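PDB 3R4R: hypothetical fimbrial assembly protein from Parabacteroides distasonis, which probably forms part of the tip of fimbriae, the cell-surface filaments that mediate adhesion and biofilm formation. Local coordinates for residues L18-G23 with Q45-A50. Numbering follows the deposited sequence.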
ATOM      1  N   LEU A  18       2.546  11.479  17.108  1.00 59.55           N
ATOM      2  CA  LEU A  18       2.473  11.036  15.717  1.00 57.55           C
ATOM      3  C   LEU A  18       1.031  10.789  15.274  1.00 60.83           C
ATOM      4  O   LEU A  18       0.280  10.118  15.983  1.00 61.68           O
ATOM      5  CB  LEU A  18       3.289   9.730  15.610  1.00 55.26           C
ATOM      6  CG  LEU A  18       4.118   9.486  14.337  1.00 58.48           C
ATOM      7  CD1 LEU A  18       5.397  10.312  14.356  1.00 58.84           C
ATOM      8  CD2 LEU A  18       4.551   8.037  14.252  1.00 59.05           C
ATOM      9  N   VAL A  19       0.639  11.317  14.101  1.00 55.68           N
ATOM     10  CA  VAL A  19      -0.712  11.109  13.555  1.00 54.46           C
ATOM     11  C   VAL A  19      -0.582  10.385  12.197  1.00 53.03           C
ATOM     12  O   VAL A  19       0.027  10.937  11.283  1.00 52.18           O
ATOM     13  CB  VAL A  19      -1.522  12.426  13.439  1.00 61.49           C
ATOM     14  CG1 VAL A  19      -2.850  12.207  12.712  1.00 60.47           C
ATOM     15  CG2 VAL A  19      -1.767  13.040  14.813  1.00 65.09           C
ATOM     16  N   LEU A  20      -1.140   9.149  12.084  1.00 44.97           N
ATOM     17  CA  LEU A  20      -1.075   8.340  10.862  1.00 41.41           C
ATOM     18  C   LEU A  20      -2.408   8.408  10.131  1.00 48.01           C
ATOM     19  O   LEU A  20      -3.403   7.856  10.615  1.00 45.59           O
ATOM     20  CB  LEU A  20      -0.699   6.859  11.151  1.00 38.67           C
ATOM     21  CG  LEU A  20       0.454   6.528  12.111  1.00 44.04           C
ATOM     22  CD1 LEU A  20       0.550   5.036  12.329  1.00 41.75           C
ATOM     23  CD2 LEU A  20       1.798   7.100  11.647  1.00 45.77           C
ATOM     24  N   LEU A  21      -2.437   9.090   8.971  1.00 48.57           N
ATOM     25  CA  LEU A  21      -3.649   9.252   8.177  1.00 49.70           C
ATOM     26  C   LEU A  21      -3.614   8.291   7.007  1.00 55.77           C
ATOM     27  O   LEU A  21      -2.698   8.310   6.187  1.00 53.62           O
ATOM     28  CB  LEU A  21      -3.860  10.695   7.704  1.00 52.05           C
ATOM     29  CG  LEU A  21      -4.144  11.734   8.783  1.00 59.62           C
ATOM     30  CD1 LEU A  21      -4.166  13.125   8.201  1.00 63.09           C
ATOM     31  CD2 LEU A  21      -5.458  11.467   9.486  1.00 61.86           C
ATOM     32  N   THR A  22      -4.567   7.365   7.054  1.00 56.72           N
ATOM     33  CA  THR A  22      -4.833   6.277   6.119  1.00 56.82           C
ATOM     34  C   THR A  22      -5.721   6.762   4.956  1.00 65.83           C
ATOM     35  O   THR A  22      -5.560   6.285   3.829  1.00 65.77           O
ATOM     36  CB  THR A  22      -5.504   5.102   6.870  1.00 65.20           C
ATOM     37  OG1 THR A  22      -6.597   5.599   7.662  1.00 69.86           O
ATOM     38  CG2 THR A  22      -4.546   4.371   7.767  1.00 58.12           C
ATOM     39  N   GLY A  23      -6.629   7.701   5.241  1.00 65.20           N
ATOM     40  CA  GLY A  23      -7.531   8.247   4.240  1.00 66.96           C
ATOM     41  C   GLY A  23      -7.967   9.682   4.468  1.00 76.11           C
ATOM     42  O   GLY A  23      -8.339  10.060   5.587  1.00 74.92           O
ATOM     43  N   GLN A  45      -2.892  -2.888  11.974  1.00 34.96           N
ATOM     44  CA  GLN A  45      -2.822  -3.823  13.089  1.00 34.41           C
ATOM     45  C   GLN A  45      -1.480  -3.705  13.790  1.00 40.43           C
ATOM     46  O   GLN A  45      -1.383  -4.039  14.963  1.00 45.06           O
ATOM     47  CB  GLN A  45      -3.051  -5.260  12.614  1.00 34.26           C
ATOM     48  CG  GLN A  45      -4.442  -5.509  12.040  1.00 47.08           C
ATOM     49  CD  GLN A  45      -4.703  -6.972  11.787  1.00 69.67           C
ATOM     50  OE1 GLN A  45      -4.600  -7.818  12.677  1.00 72.12           O
ATOM     51  NE2 GLN A  45      -5.162  -7.288  10.594  1.00 61.25           N
ATOM     52  N   ASN A  46      -0.459  -3.202  13.089  1.00 33.30           N
ATOM     53  CA  ASN A  46       0.913  -3.034  13.574  1.00 32.37           C
ATOM     54  C   ASN A  46       1.691  -2.087  12.660  1.00 34.12           C
ATOM     55  O   ASN A  46       1.311  -1.914  11.510  1.00 35.02           O
ATOM     56  CB  ASN A  46       1.622  -4.403  13.655  1.00 32.30           C
ATOM     57  CG  ASN A  46       1.804  -5.115  12.330  1.00 43.17           C
ATOM     58  OD1 ASN A  46       2.582  -4.699  11.465  1.00 39.90           O
ATOM     59  ND2 ASN A  46       1.176  -6.260  12.180  1.00 32.30           N
ATOM     60  N   CYS A  47       2.763  -1.489  13.145  1.00 32.09           N
ATOM     61  CA  CYS A  47       3.602  -0.616  12.329  1.00 32.62           C
ATOM     62  C   CYS A  47       5.006  -0.545  12.911  1.00 34.78           C
ATOM     63  O   CYS A  47       5.242  -0.865  14.073  1.00 37.08           O
ATOM     64  CB  CYS A  47       3.009   0.790  12.171  1.00 35.55           C
ATOM     65  SG  CYS A  47       2.887   1.752  13.706  1.00 43.02           S
ATOM     66  N   HIS A  48       5.927  -0.105  12.053  1.00 27.76           N
ATOM     67  CA  HIS A  48       7.315   0.178  12.300  1.00 27.40           C
ATOM     68  C   HIS A  48       7.519   1.660  12.061  1.00 34.00           C
ATOM     69  O   HIS A  48       7.173   2.158  10.993  1.00 33.81           O
ATOM     70  CB  HIS A  48       8.246  -0.708  11.431  1.00 25.81           C
ATOM     71  CG  HIS A  48       9.697  -0.333  11.519  1.00 28.42           C
ATOM     72  ND1 HIS A  48      10.505  -0.796  12.535  1.00 29.75           N
ATOM     73  CD2 HIS A  48      10.436   0.441  10.694  1.00 28.71           C
ATOM     74  CE1 HIS A  48      11.702  -0.278  12.302  1.00 29.08           C
ATOM     75  NE2 HIS A  48      11.702   0.479  11.219  1.00 29.01           N
ATOM     76  N   VAL A  49       8.023   2.376  13.068  1.00 32.60           N
ATOM     77  CA  VAL A  49       8.280   3.810  12.942  1.00 33.22           C
ATOM     78  C   VAL A  49       9.780   4.009  13.101  1.00 36.02           C
ATOM     79  O   VAL A  49      10.387   3.479  14.030  1.00 36.16           O
ATOM     80  CB  VAL A  49       7.436   4.648  13.953  1.00 38.10           C
ATOM     81  CG1 VAL A  49       7.835   6.118  13.948  1.00 39.01           C
ATOM     82  CG2 VAL A  49       5.943   4.494  13.674  1.00 36.97           C
ATOM     83  N   ALA A  50      10.371   4.707  12.148  1.00 33.02           N
ATOM     84  CA  ALA A  50      11.793   4.990  12.130  1.00 34.28           C
ATOM     85  C   ALA A  50      12.016   6.491  12.078  1.00 39.98           C
ATOM     86  O   ALA A  50      11.304   7.176  11.349  1.00 39.63           O
ATOM     87  CB  ALA A  50      12.450   4.291  10.936  1.00 33.79           C
TER
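Leu18 and Val49 meet tip to tip in the buried interior between strands 12-21 and 46-52. From CB, which points toward the facing strand, the Leu18 chain runs to CG and there forks; CB and CG carry it inward without touching the valine. CD2 is the branch that makes the contact, reaching 3.8 Å to Val49 CG1 and 3.9 Å to Val49 CG2, so that one methyl sits against both prongs of the valine, while CD1 stays farther off. A chi1 of 173° turns both prongs to Leu18, CG1 anti to the backbone N and CG2 anti to the carbonyl carbon. Valine suits this place because its branching at CB offers two methyls close to the strand, while leucine supplies the longer reach. The spacing, with Leu20 CA and Cys47 CA 10.2 Å apart, is that of facing layers of a beta sandwich, consistent with the protein's transthyretin-like fold; strand 12-21, probably part of the propeptide, fills a place in this core. No hydrogen bond links the two segments. Two residues along, Leu20 CD1 approaches Cys47 SG at 4.3 Å, a looser apolar contact in which the small, weakly polar thiol is at home. Val100 of strand 96-104 touches both Leu18 and Val49, and Leu83 of strand 78-90 touches both Leu20 and Cys47.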